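Local coordinates for mitochondrial dynamics protein MID49 (Mus musculus, PDB 4WOY) that promotes recruitment of the fission mediator DNM1L (Drp1) to the mitochondrial outer membrane, regulates its GTPase activity and is required for mitochondrial fission, at residues Leu124-Leu129 and Ser202-Leu206; Gln207-Glu213 and Cys294-Pro298; Leu6-Glu10 and Arg230-Leu234. The protein carries 1 engineered substitution. All blocks are in the same frame, centred on the assembly; numbering follows the deposited sequence.

Interaction 1: residues Leu124-Leu129 and Ser202-Leu206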
ATOM      1  N   LEU A 124      14.245  15.740  -7.831  1.00 39.97           N
ATOM      2  CA  LEU A 124      14.585  14.337  -7.832  1.00 27.58           C
ATOM      3  C   LEU A 124      13.447  13.529  -8.452  1.00 32.20           C
ATOM      4  O   LEU A 124      12.338  13.483  -7.914  1.00 39.04           O
ATOM      5  CB  LEU A 124      14.849  13.861  -6.409  1.00 28.04           C
ATOM      6  CG  LEU A 124      15.298  12.425  -6.202  1.00 42.35           C
ATOM      7  CD1 LEU A 124      16.629  12.224  -6.861  1.00 27.93           C
ATOM      8  CD2 LEU A 124      15.385  12.180  -4.715  1.00 43.60           C
ATOM      9  N   SER A 125      13.733  12.891  -9.583  1.00 29.91           N
ATOM     10  CA  SER A 125      12.684  12.264 -10.385  1.00 35.56           C
ATOM     11  C   SER A 125      12.401  10.826  -9.972  1.00 30.51           C
ATOM     12  O   SER A 125      13.248   9.976 -10.132  1.00 36.61           O
ATOM     13  CB  SER A 125      13.057  12.283 -11.865  1.00 31.07           C
ATOM     14  OG  SER A 125      12.079  11.589 -12.633  1.00 28.99           O
ATOM     15  N   SER A 126      11.196  10.552  -9.488  1.00 33.51           N
ATOM     16  CA  SER A 126      10.838   9.182  -9.181  1.00 45.88           C
ATOM     17  C   SER A 126      10.909   8.326 -10.460  1.00 40.50           C
ATOM     18  O   SER A 126      11.380   7.197 -10.410  1.00 33.62           O
ATOM     19  CB  SER A 126       9.454   9.124  -8.519  1.00 41.67           C
ATOM     20  OG  SER A 126       8.445   9.503  -9.415  1.00 46.45           O
ATOM     21  N   ARG A 127      10.497   8.893 -11.601  1.00 30.71           N
ATOM     22  CA  ARG A 127      10.476   8.162 -12.865  1.00 28.51           C
ATOM     23  C   ARG A 127      11.850   7.664 -13.271  1.00 34.14           C
ATOM     24  O   ARG A 127      11.978   6.535 -13.727  1.00 33.88           O
ATOM     25  CB  ARG A 127       9.920   9.021 -14.005  1.00 34.33           C
ATOM     26  CG  ARG A 127      10.197   8.447 -15.407  1.00 39.09           C
ATOM     27  CD  ARG A 127       9.633   9.327 -16.512  1.00 44.43           C
ATOM     28  NE  ARG A 127      10.197  10.682 -16.475  1.00 58.19           N
ATOM     29  CZ  ARG A 127      11.370  11.027 -17.010  1.00 58.16           C
ATOM     30  NH1 ARG A 127      12.120  10.119 -17.639  1.00 56.40           N
ATOM     31  NH2 ARG A 127      11.791  12.287 -16.924  1.00 51.14           N
ATOM     32  N   VAL A 128      12.867   8.504 -13.132  1.00 36.86           N
ATOM     33  CA  VAL A 128      14.227   8.111 -13.484  1.00 37.09           C
ATOM     34  C   VAL A 128      14.749   7.064 -12.490  1.00 38.92           C
ATOM     35  O   VAL A 128      15.386   6.071 -12.876  1.00 46.70           O
ATOM     36  CB  VAL A 128      15.162   9.341 -13.548  1.00 37.24           C
ATOM     37  CG1 VAL A 128      16.606   8.920 -13.839  1.00 34.00           C
ATOM     38  CG2 VAL A 128      14.661  10.318 -14.624  1.00 35.00           C
ATOM     39  N   LEU A 129      14.436   7.262 -11.216  1.00 28.22           N
ATOM     40  CA  LEU A 129      14.740   6.263 -10.207  1.00 37.97           C
ATOM     41  C   LEU A 129      14.080   4.929 -10.533  1.00 39.47           C
ATOM     42  O   LEU A 129      14.714   3.891 -10.440  1.00 37.75           O
ATOM     43  CB  LEU A 129      14.277   6.758  -8.848  1.00 34.31           C
ATOM     44  CG  LEU A 129      15.417   7.596  -8.282  1.00 45.37           C
ATOM     45  CD1 LEU A 129      14.914   8.622  -7.273  1.00 45.09           C
ATOM     46  CD2 LEU A 129      16.452   6.623  -7.663  1.00 45.29           C
ATOM     47  N   SER A 202       5.367  11.957 -13.599  1.00 59.67           N
ATOM     48  CA  SER A 202       6.139  10.800 -13.167  1.00 60.78           C
ATOM     49  C   SER A 202       7.426  11.248 -12.518  1.00 61.34           C
ATOM     50  O   SER A 202       8.099  10.468 -11.844  1.00 68.71           O
ATOM     51  CB  SER A 202       6.427   9.849 -14.341  1.00 72.93           C
ATOM     52  OG  SER A 202       5.438   8.839 -14.469  1.00 80.60           O
ATOM     53  N   ASN A 203       7.751  12.521 -12.673  1.00 43.10           N
ATOM     54  CA  ASN A 203       8.800  13.079 -11.842  1.00 40.92           C
ATOM     55  C   ASN A 203       8.329  13.164 -10.374  1.00 39.36           C
ATOM     56  O   ASN A 203       9.119  13.011  -9.455  1.00 38.11           O
ATOM     57  CB  ASN A 203       9.220  14.453 -12.374  1.00 40.46           C
ATOM     58  CG  ASN A 203       9.839  14.373 -13.767  1.00 41.96           C
ATOM     59  OD1 ASN A 203      10.561  13.425 -14.088  1.00 42.72           O
ATOM     60  ND2 ASN A 203       9.527  15.358 -14.610  1.00 42.68           N
ATOM     61  N   LEU A 204       7.031  13.337 -10.158  1.00 39.77           N
ATOM     62  CA  LEU A 204       6.501  13.409  -8.802  1.00 43.34           C
ATOM     63  C   LEU A 204       6.469  12.050  -8.086  1.00 43.96           C
ATOM     64  O   LEU A 204       6.363  10.998  -8.722  1.00 40.14           O
ATOM     65  CB  LEU A 204       5.101  14.020  -8.802  1.00 39.46           C
ATOM     66  CG  LEU A 204       5.048  15.442  -9.371  1.00 39.80           C
ATOM     67  CD1 LEU A 204       3.645  15.979  -9.344  1.00 41.24           C
ATOM     68  CD2 LEU A 204       5.978  16.378  -8.628  1.00 38.10           C
ATOM     69  N   TRP A 205       6.572  12.109  -6.762  1.00 38.62           N
ATOM     70  CA  TRP A 205       6.481  10.953  -5.871  1.00 37.77           C
ATOM     71  C   TRP A 205       5.032  10.743  -5.434  1.00 42.88           C
ATOM     72  O   TRP A 205       4.243  11.686  -5.441  1.00 42.16           O
ATOM     73  CB  TRP A 205       7.379  11.162  -4.644  1.00 36.68           C
ATOM     74  CG  TRP A 205       8.797  11.191  -5.041  1.00 36.48           C
ATOM     75  CD1 TRP A 205       9.410  12.110  -5.845  1.00 36.08           C
ATOM     76  CD2 TRP A 205       9.791  10.224  -4.709  1.00 37.00           C
ATOM     77  NE1 TRP A 205      10.724  11.773  -6.034  1.00 36.25           N
ATOM     78  CE2 TRP A 205      10.987  10.626  -5.345  1.00 36.94           C
ATOM     79  CE3 TRP A 205       9.787   9.063  -3.929  1.00 37.78           C
ATOM     80  CZ2 TRP A 205      12.161   9.907  -5.221  1.00 37.77           C
ATOM     81  CZ3 TRP A 205      10.948   8.355  -3.811  1.00 38.66           C
ATOM     82  CH2 TRP A 205      12.127   8.776  -4.452  1.00 38.73           C
ATOM     83  N   LEU A 206       4.676   9.517  -5.066  1.00 38.97           N
ATOM     84  CA  LEU A 206       3.323   9.247  -4.627  1.00 39.66           C
ATOM     85  C   LEU A 206       3.258   9.241  -3.080  1.00 38.90           C
ATOM     86  O   LEU A 206       4.094   8.641  -2.390  1.00 38.57           O
ATOM     87  CB  LEU A 206       2.860   7.919  -5.205  1.00 41.21           C
ATOM     88  CG  LEU A 206       1.418   7.502  -4.992  1.00 42.27           C
ATOM     89  CD1 LEU A 206       0.548   8.330  -5.926  1.00 43.32           C
ATOM     90  CD2 LEU A 206       1.274   6.047  -5.275  1.00 43.68           C
TER

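Interaction 2: residues Gln207-Glu213 and Cys294-Pro298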
ATOM      1  N   GLN A 207       2.273   9.921  -2.524  1.00 39.00           N
ATOM      2  CA  GLN A 207       2.134   9.922  -1.079  1.00 38.68           C
ATOM      3  C   GLN A 207       1.646   8.565  -0.615  1.00 44.99           C
ATOM      4  O   GLN A 207       0.692   8.009  -1.157  1.00 40.42           O
ATOM      5  CB  GLN A 207       1.157  10.990  -0.609  1.00 43.98           C
ATOM      6  CG  GLN A 207       0.967  10.987   0.892  1.00 39.10           C
ATOM      7  CD  GLN A 207      -0.075  11.986   1.351  1.00 40.07           C
ATOM      8  OE1 GLN A 207      -1.230  11.954   0.908  1.00 45.23           O
ATOM      9  NE2 GLN A 207       0.333  12.903   2.222  1.00 40.04           N
ATOM     10  N   ASP A 208       2.287   8.057   0.423  1.00 49.48           N
ATOM     11  CA  ASP A 208       1.874   6.812   1.020  1.00 39.91           C
ATOM     12  C   ASP A 208       1.453   7.042   2.466  1.00 40.05           C
ATOM     13  O   ASP A 208       2.292   7.304   3.321  1.00 39.78           O
ATOM     14  CB  ASP A 208       3.007   5.802   0.960  1.00 44.88           C
ATOM     15  CG  ASP A 208       2.675   4.524   1.715  1.00 46.98           C
ATOM     16  OD1 ASP A 208       1.509   4.090   1.622  1.00 49.70           O
ATOM     17  OD2 ASP A 208       3.565   3.982   2.411  1.00 46.48           O
ATOM     18  N   LEU A 209       0.148   6.957   2.719  1.00 40.80           N
ATOM     19  CA  LEU A 209      -0.388   7.151   4.067  1.00 41.30           C
ATOM     20  C   LEU A 209      -0.528   5.841   4.850  1.00 47.20           C
ATOM     21  O   LEU A 209      -0.988   5.851   5.998  1.00 42.81           O
ATOM     22  CB  LEU A 209      -1.739   7.866   4.024  1.00 42.03           C
ATOM     23  CG  LEU A 209      -1.666   9.306   3.496  1.00 44.37           C
ATOM     24  CD1 LEU A 209      -3.041  10.000   3.442  1.00 43.02           C
ATOM     25  CD2 LEU A 209      -0.648  10.134   4.299  1.00 43.52           C
ATOM     26  N   TYR A 210      -0.126   4.728   4.245  1.00 42.23           N
ATOM     27  CA  TYR A 210      -0.342   3.428   4.862  1.00 49.22           C
ATOM     28  C   TYR A 210       0.232   3.326   6.313  1.00 43.69           C
ATOM     29  O   TYR A 210      -0.485   2.897   7.210  1.00 44.63           O
ATOM     30  CB  TYR A 210       0.227   2.311   3.963  1.00 43.65           C
ATOM     31  CG  TYR A 210       0.207   0.950   4.628  1.00 44.92           C
ATOM     32  CD1 TYR A 210      -0.911   0.117   4.522  1.00 45.88           C
ATOM     33  CD2 TYR A 210       1.289   0.514   5.387  1.00 45.46           C
ATOM     34  CE1 TYR A 210      -0.948  -1.116   5.138  1.00 47.17           C
ATOM     35  CE2 TYR A 210       1.261  -0.707   6.009  1.00 51.87           C
ATOM     36  CZ  TYR A 210       0.144  -1.526   5.880  1.00 47.73           C
ATOM     37  OH  TYR A 210       0.133  -2.736   6.520  1.00 49.30           O
ATOM     38  N   PRO A 211       1.495   3.742   6.551  1.00 46.28           N
ATOM     39  CA  PRO A 211       2.028   3.635   7.925  1.00 47.99           C
ATOM     40  C   PRO A 211       1.257   4.459   8.959  1.00 45.58           C
ATOM     41  O   PRO A 211       1.123   4.043  10.109  1.00 53.09           O
ATOM     42  CB  PRO A 211       3.462   4.165   7.793  1.00 43.91           C
ATOM     43  CG  PRO A 211       3.813   3.959   6.356  1.00 44.91           C
ATOM     44  CD  PRO A 211       2.523   4.251   5.613  1.00 45.25           C
ATOM     45  N   VAL A 212       0.781   5.632   8.561  1.00 43.96           N
ATOM     46  CA  VAL A 212       0.010   6.488   9.460  1.00 44.76           C
ATOM     47  C   VAL A 212      -1.346   5.874   9.781  1.00 46.52           C
ATOM     48  O   VAL A 212      -1.783   5.882  10.929  1.00 52.19           O
ATOM     49  CB  VAL A 212      -0.211   7.882   8.847  1.00 44.05           C
ATOM     50  CG1 VAL A 212      -1.052   8.735   9.775  1.00 45.39           C
ATOM     51  CG2 VAL A 212       1.113   8.548   8.549  1.00 43.18           C
ATOM     52  N   GLU A 213      -1.997   5.347   8.742  1.00 48.92           N
ATOM     53  CA  GLU A 213      -3.316   4.730   8.845  1.00 47.54           C
ATOM     54  C   GLU A 213      -3.295   3.490   9.726  1.00 47.17           C
ATOM     55  O   GLU A 213      -4.171   3.312  10.572  1.00 48.38           O
ATOM     56  CB  GLU A 213      -3.864   4.372   7.454  1.00 45.72           C
ATOM     57  CG  GLU A 213      -4.114   5.582   6.572  1.00 45.21           C
ATOM     58  CD  GLU A 213      -4.334   5.235   5.101  1.00 44.97           C
ATOM     59  OE1 GLU A 213      -3.878   4.168   4.648  1.00 44.83           O
ATOM     60  OE2 GLU A 213      -4.937   6.064   4.393  1.00 45.26           O
ATOM     61  N   CYS A 294      -9.457  10.953   1.543  1.00 50.89           N
ATOM     62  CA  CYS A 294      -8.530  10.323   2.506  1.00 48.97           C
ATOM     63  C   CYS A 294      -8.631  10.960   3.862  1.00 48.83           C
ATOM     64  O   CYS A 294      -8.616  12.173   3.970  1.00 56.46           O
ATOM     65  CB  CYS A 294      -7.073  10.414   2.077  1.00 42.24           C
ATOM     66  SG  CYS A 294      -6.492   9.109   1.107  1.00 76.56           S
ATOM     67  N   HIS A 295      -8.671  10.135   4.897  1.00 55.29           N
ATOM     68  CA  HIS A 295      -8.769  10.630   6.261  1.00 53.94           C
ATOM     69  C   HIS A 295      -7.626  11.590   6.620  1.00 57.21           C
ATOM     70  O   HIS A 295      -7.844  12.632   7.237  1.00 64.32           O
ATOM     71  CB  HIS A 295      -8.800   9.462   7.242  1.00 42.17           C
ATOM     72  CG  HIS A 295      -9.169   9.867   8.634  1.00 52.18           C
ATOM     73  ND1 HIS A 295      -8.228  10.104   9.618  1.00 55.63           N
ATOM     74  CD2 HIS A 295     -10.374  10.113   9.204  1.00 49.84           C
ATOM     75  CE1 HIS A 295      -8.840  10.454  10.735  1.00 57.91           C
ATOM     76  NE2 HIS A 295     -10.141  10.467  10.509  1.00 55.36           N
ATOM     77  N   PHE A 296      -6.417  11.248   6.200  1.00 53.36           N
ATOM     78  CA  PHE A 296      -5.236  12.027   6.535  1.00 48.56           C
ATOM     79  C   PHE A 296      -4.783  12.895   5.374  1.00 48.36           C
ATOM     80  O   PHE A 296      -3.716  13.485   5.424  1.00 51.47           O
ATOM     81  CB  PHE A 296      -4.089  11.101   6.949  1.00 50.57           C
ATOM     82  CG  PHE A 296      -4.305  10.410   8.265  1.00 47.35           C
ATOM     83  CD1 PHE A 296      -4.115  11.093   9.459  1.00 49.27           C
ATOM     84  CD2 PHE A 296      -4.665   9.061   8.306  1.00 46.10           C
ATOM     85  CE1 PHE A 296      -4.296  10.472  10.671  1.00 50.02           C
ATOM     86  CE2 PHE A 296      -4.845   8.424   9.520  1.00 46.94           C
ATOM     87  CZ  PHE A 296      -4.663   9.133  10.710  1.00 48.94           C
ATOM     88  N   ASN A 297      -5.580  12.925   4.315  1.00 55.04           N
ATOM     89  CA  ASN A 297      -5.374  13.847   3.206  1.00 57.55           C
ATOM     90  C   ASN A 297      -6.671  14.036   2.429  1.00 61.01           C
ATOM     91  O   ASN A 297      -6.824  13.498   1.320  1.00 54.81           O
ATOM     92  CB  ASN A 297      -4.284  13.339   2.268  1.00 51.71           C
ATOM     93  CG  ASN A 297      -3.913  14.354   1.208  1.00 54.29           C
ATOM     94  OD1 ASN A 297      -4.352  15.500   1.265  1.00 62.58           O
ATOM     95  ND2 ASN A 297      -3.104  13.944   0.238  1.00 57.06           N
ATOM     96  N   PRO A 298      -7.591  14.834   2.991  1.00 58.74           N
ATOM     97  CA  PRO A 298      -8.972  14.987   2.505  1.00 56.47           C
ATOM     98  C   PRO A 298      -9.111  15.548   1.086  1.00 56.24           C
ATOM     99  O   PRO A 298     -10.162  15.368   0.458  1.00 56.54           O
ATOM    100  CB  PRO A 298      -9.588  15.939   3.533  1.00 52.61           C
ATOM    101  CG  PRO A 298      -8.809  15.662   4.784  1.00 51.80           C
ATOM    102  CD  PRO A 298      -7.405  15.453   4.316  1.00 49.03           C
TER
HETATM  103  O   HOH W   1      -6.127   8.247   4.955  1.00 41.25           O

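Interaction 3: residues Leu6-Glu10 and Arg230-Leu234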
ATOM      1  N   LEU A   6     -21.149 -14.100   9.191  1.00 51.34           N
ATOM      2  CA  LEU A   6     -20.023 -13.195   9.086  1.00 47.58           C
ATOM      3  C   LEU A   6     -18.781 -13.860   9.630  1.00 46.18           C
ATOM      4  O   LEU A   6     -17.730 -13.808   9.021  1.00 44.91           O
ATOM      5  CB  LEU A   6     -20.316 -11.903   9.844  1.00 57.34           C
ATOM      6  CG  LEU A   6     -19.234 -10.837   9.730  1.00 57.50           C
ATOM      7  CD1 LEU A   6     -19.875  -9.472   9.514  1.00 57.12           C
ATOM      8  CD2 LEU A   6     -18.326 -10.863  10.956  1.00 57.62           C
ATOM      9  N   LEU A   7     -18.925 -14.499  10.785  1.00 61.75           N
ATOM     10  CA  LEU A   7     -17.824 -15.207  11.431  1.00 53.36           C
ATOM     11  C   LEU A   7     -17.378 -16.364  10.563  1.00 51.04           C
ATOM     12  O   LEU A   7     -16.181 -16.644  10.451  1.00 45.38           O
ATOM     13  CB  LEU A   7     -18.236 -15.708  12.807  1.00 47.95           C
ATOM     14  CG  LEU A   7     -18.521 -14.668  13.896  1.00 51.87           C
ATOM     15  CD1 LEU A   7     -18.737 -15.349  15.230  1.00 53.01           C
ATOM     16  CD2 LEU A   7     -17.419 -13.629  14.003  1.00 56.08           C
ATOM     17  N   ALA A   8     -18.357 -17.023   9.946  1.00 53.05           N
ATOM     18  CA  ALA A   8     -18.089 -18.146   9.052  1.00 55.97           C
ATOM     19  C   ALA A   8     -17.286 -17.708   7.812  1.00 47.19           C
ATOM     20  O   ALA A   8     -16.291 -18.337   7.439  1.00 40.88           O
ATOM     21  CB  ALA A   8     -19.411 -18.812   8.640  1.00 54.59           C
ATOM     22  N   PHE A   9     -17.702 -16.613   7.194  1.00 41.34           N
ATOM     23  CA  PHE A   9     -16.972 -16.058   6.055  1.00 40.85           C
ATOM     24  C   PHE A   9     -15.545 -15.668   6.443  1.00 40.49           C
ATOM     25  O   PHE A   9     -14.578 -15.954   5.719  1.00 42.89           O
ATOM     26  CB  PHE A   9     -17.721 -14.853   5.489  1.00 41.94           C
ATOM     27  CG  PHE A   9     -17.035 -14.209   4.331  1.00 43.41           C
ATOM     28  CD1 PHE A   9     -17.229 -14.689   3.042  1.00 46.88           C
ATOM     29  CD2 PHE A   9     -16.202 -13.118   4.523  1.00 42.08           C
ATOM     30  CE1 PHE A   9     -16.609 -14.098   1.966  1.00 50.46           C
ATOM     31  CE2 PHE A   9     -15.568 -12.523   3.460  1.00 49.23           C
ATOM     32  CZ  PHE A   9     -15.772 -13.018   2.168  1.00 54.12           C
ATOM     33  N   GLU A  10     -15.421 -15.019   7.593  1.00 43.62           N
ATOM     34  CA  GLU A  10     -14.122 -14.612   8.102  1.00 44.99           C
ATOM     35  C   GLU A  10     -13.243 -15.870   8.272  1.00 48.90           C
ATOM     36  O   GLU A  10     -12.079 -15.922   7.845  1.00 50.02           O
ATOM     37  CB  GLU A  10     -14.305 -13.846   9.418  1.00 43.16           C
ATOM     38  CG  GLU A  10     -13.030 -13.352  10.090  1.00 48.40           C
ATOM     39  CD  GLU A  10     -13.319 -12.580  11.370  1.00 60.03           C
ATOM     40  OE1 GLU A  10     -13.701 -13.209  12.388  1.00 69.14           O
ATOM     41  OE2 GLU A  10     -13.174 -11.342  11.353  1.00 62.14           O
ATOM     42  N   ARG A 230      -9.884  -5.738  12.163  1.00 41.15           N
ATOM     43  CA  ARG A 230     -10.531  -6.967  11.763  1.00 40.34           C
ATOM     44  C   ARG A 230     -11.607  -6.676  10.692  1.00 39.58           C
ATOM     45  O   ARG A 230     -11.745  -7.422   9.714  1.00 44.68           O
ATOM     46  CB  ARG A 230     -11.107  -7.648  13.005  1.00 45.63           C
ATOM     47  CG  ARG A 230     -11.902  -8.876  12.739  1.00 44.64           C
ATOM     48  CD  ARG A 230     -11.812  -9.831  13.920  1.00 46.39           C
ATOM     49  NE  ARG A 230     -12.950 -10.735  13.908  1.00 52.57           N
ATOM     50  CZ  ARG A 230     -13.509 -11.226  14.997  1.00 52.44           C
ATOM     51  NH1 ARG A 230     -13.020 -10.907  16.190  1.00 53.72           N
ATOM     52  NH2 ARG A 230     -14.556 -12.034  14.885  1.00 49.18           N
ATOM     53  N   LEU A 231     -12.346  -5.580  10.873  1.00 42.22           N
ATOM     54  CA  LEU A 231     -13.366  -5.163   9.912  1.00 43.95           C
ATOM     55  C   LEU A 231     -12.756  -4.754   8.570  1.00 37.79           C
ATOM     56  O   LEU A 231     -13.334  -5.000   7.510  1.00 41.95           O
ATOM     57  CB  LEU A 231     -14.215  -4.011  10.475  1.00 45.68           C
ATOM     58  CG  LEU A 231     -15.204  -3.424   9.451  1.00 42.71           C
ATOM     59  CD1 LEU A 231     -16.254  -4.445   9.072  1.00 38.12           C
ATOM     60  CD2 LEU A 231     -15.873  -2.140   9.937  1.00 45.08           C
ATOM     61  N   LEU A 232     -11.602  -4.101   8.612  1.00 34.71           N
ATOM     62  CA  LEU A 232     -10.973  -3.703   7.360  1.00 46.18           C
ATOM     63  C   LEU A 232     -10.629  -4.964   6.535  1.00 45.48           C
ATOM     64  O   LEU A 232     -10.835  -4.991   5.315  1.00 38.46           O
ATOM     65  CB  LEU A 232      -9.732  -2.824   7.613  1.00 36.28           C
ATOM     66  CG  LEU A 232      -8.808  -2.540   6.428  1.00 38.74           C
ATOM     67  CD1 LEU A 232      -9.541  -1.826   5.281  1.00 37.01           C
ATOM     68  CD2 LEU A 232      -7.629  -1.725   6.919  1.00 33.02           C
ATOM     69  N   LEU A 233     -10.148  -6.009   7.208  1.00 52.01           N
ATOM     70  CA  LEU A 233      -9.788  -7.260   6.523  1.00 49.99           C
ATOM     71  C   LEU A 233     -11.008  -7.957   5.918  1.00 38.31           C
ATOM     72  O   LEU A 233     -10.935  -8.485   4.814  1.00 45.08           O
ATOM     73  CB  LEU A 233      -9.061  -8.201   7.475  1.00 38.87           C
ATOM     74  CG  LEU A 233      -7.601  -7.789   7.610  1.00 45.24           C
ATOM     75  CD1 LEU A 233      -6.927  -8.491   8.797  1.00 46.71           C
ATOM     76  CD2 LEU A 233      -6.859  -8.064   6.316  1.00 43.73           C
ATOM     77  N   LEU A 234     -12.125  -7.922   6.639  1.00 35.10           N
ATOM     78  CA  LEU A 234     -13.406  -8.407   6.121  1.00 45.33           C
ATOM     79  C   LEU A 234     -13.831  -7.688   4.846  1.00 46.78           C
ATOM     80  O   LEU A 234     -14.186  -8.320   3.839  1.00 48.79           O
ATOM     81  CB  LEU A 234     -14.509  -8.221   7.154  1.00 44.19           C
ATOM     82  CG  LEU A 234     -14.709  -9.412   8.056  1.00 58.79           C
ATOM     83  CD1 LEU A 234     -15.659  -9.009   9.144  1.00 64.94           C
ATOM     84  CD2 LEU A 234     -15.238 -10.578   7.227  1.00 59.60           C
TER

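Interaction 1: residues Leu124-Leu129 and Ser202-Leu206
L124 meets W205 twice, just before the chain enters helix 126-139; S125 is the N-cap of that helix, in the MID51-like domain of the nucleotidyltransferase clan. The indole N-H bonds L124 O, with NE1 3.0 Å from O at a nearly straight 167°; the oxygen lies in the ring plane, although NE1 stands above the plane of the peptide carbonyl. L124 CD2 rests against CZ2 of the same ring. At S125 one hydroxyl does two jobs: OG accepts the capping bond from V128 N and donates to N203 OD1, 2.8 Å away, tying the N-cap to the loop that leads into strand 205-208. S126 is the hub of the contact. Its backbone N donates to N203 O, and its OG, placed between the backbone N and the carbonyl carbon (chi1 67°), lies 2.6 Å from S202 O and 2.7 Å from L204 O, so a single proton has two carbonyls to choose from. CB itself lies over the face of the W205 five-membered ring, a CH-pi contact of 3.8 Å from CB to the ring centroid, 7° off the normal. R127 sends its N weakly to S202 O, and its CB packs on S202 CB. Its chain then bends at chi3, which brings NH2 3.3 Å from N203 OD1, on a lone pair in the carbonyl plane, though OD1 is tilted from the guanidinium plane; the side-chain oxygen of N203 thus accepts from both S125 and R127. L129 turns CD1 obliquely to the six-membered part of the indole, 3.7 Å from W205 CZ2.

Interaction 2: residues Gln207-Glu213 and Cys294-Pro298
The F296 ring is sandwiched: V212 CG1 sits over the centre of one face, 3.6 Å from the ring centroid to CG1 and only 5° off the normal, a CH-pi contact, while H295 ND1 lies over the centre of the opposite face. Obliquely to the ring, E213 CG packs 3.9 Å from CD2 of F296, the two side chains running antiparallel past each other. The amides of Q207 and N297 stand almost perpendicular, 88° apart. N297 ND2 donates to Q207 OE1 at 2.8 Å, but the bond is bent (139° at the hydrogen) and tilted from both amide planes. Q207 gets there with an extended chain, while at N297, the end of the type I turn C294-N297, CG anti to the backbone N (chi1 -172°) carries the amide toward Q207. Between these two patches L209 inserts CD1, 3.8 Å from F296 CB and equally far from N297 CB, with C294 SG at the margin. A water joins E213 OE2 to F296 N. This contact brings the MID51-like part of the chain, where strand 205-208 passes into helix 210-224 and D208 OD1 caps Y210 N, against the turn between strands 293-294 and 300-301 of the Mab-21-like part. Helix 250-261 lies alongside both: L258 touches E213, H295 and F296, and Q255 accepts from H295 N.

Interaction 3: residues Leu6-Glu10 and Arg230-Leu234
Two helices of the chain, the first helix of this fragment, 2-14, and helix 228-241, meet at a steep crossing of 75° between their short segments here, with axes 11.4 Å apart, and a salt bridge lies next to a leucine contact. Both charged side chains reach out extended. In E10, CG anti to the backbone N (chi1 180°) and a straight chain beyond it carry the carboxylate out to R230. The two side chains cross at about a right angle, carboxylate and guanidinium planes 49° apart. E10 OE2 takes R230 NE at 2.6 Å on the syn side of the carboxylate and in the guanidinium plane, whereas OE1 to NH2, 2.9 Å, is a weak, bent bond. L7 CD2 also approaches the guanidinium at its edge, 3.4 Å from NH2. Beside it, L234 packs both its methyls on the other helix. CD1 meets L6 CD2 at 3.7 Å; CD2 lies 3.8 Å from F9 CD2, in the phenyl plane at its edge, and also against E10 CB. R230 NH2 has a second salt bridge, to E269, so two carboxylates share the guanidinium. With E10 buried, the nearby positive charge probably favours its ionised form, and the NE-OE2 bond with the weak NH2-OE1 one helps to set the turn of the carboxylate.

All three contacts lie in the C-terminal part of MID49, predicted to be cytoplasmic, without the membrane segment. Interactions 1 and 2 follow one another along the chain and share strand 205-208: the first holds its lead-in against the start of helix 126-139, the second takes over where it runs into helix 210-224, with centres 19 Å apart. Helix 210-224 is followed by helix 228-241, which carries one side of interaction 3; interactions 2 and 3 come within about 7 Å at their nearest atoms, centres 23 Å apart. Interaction 1 is nested inside the long loop closed by interaction 3, yet their centres lie 37 Å apart on opposite sides of the chain's centre. None of the three includes a bound ligand.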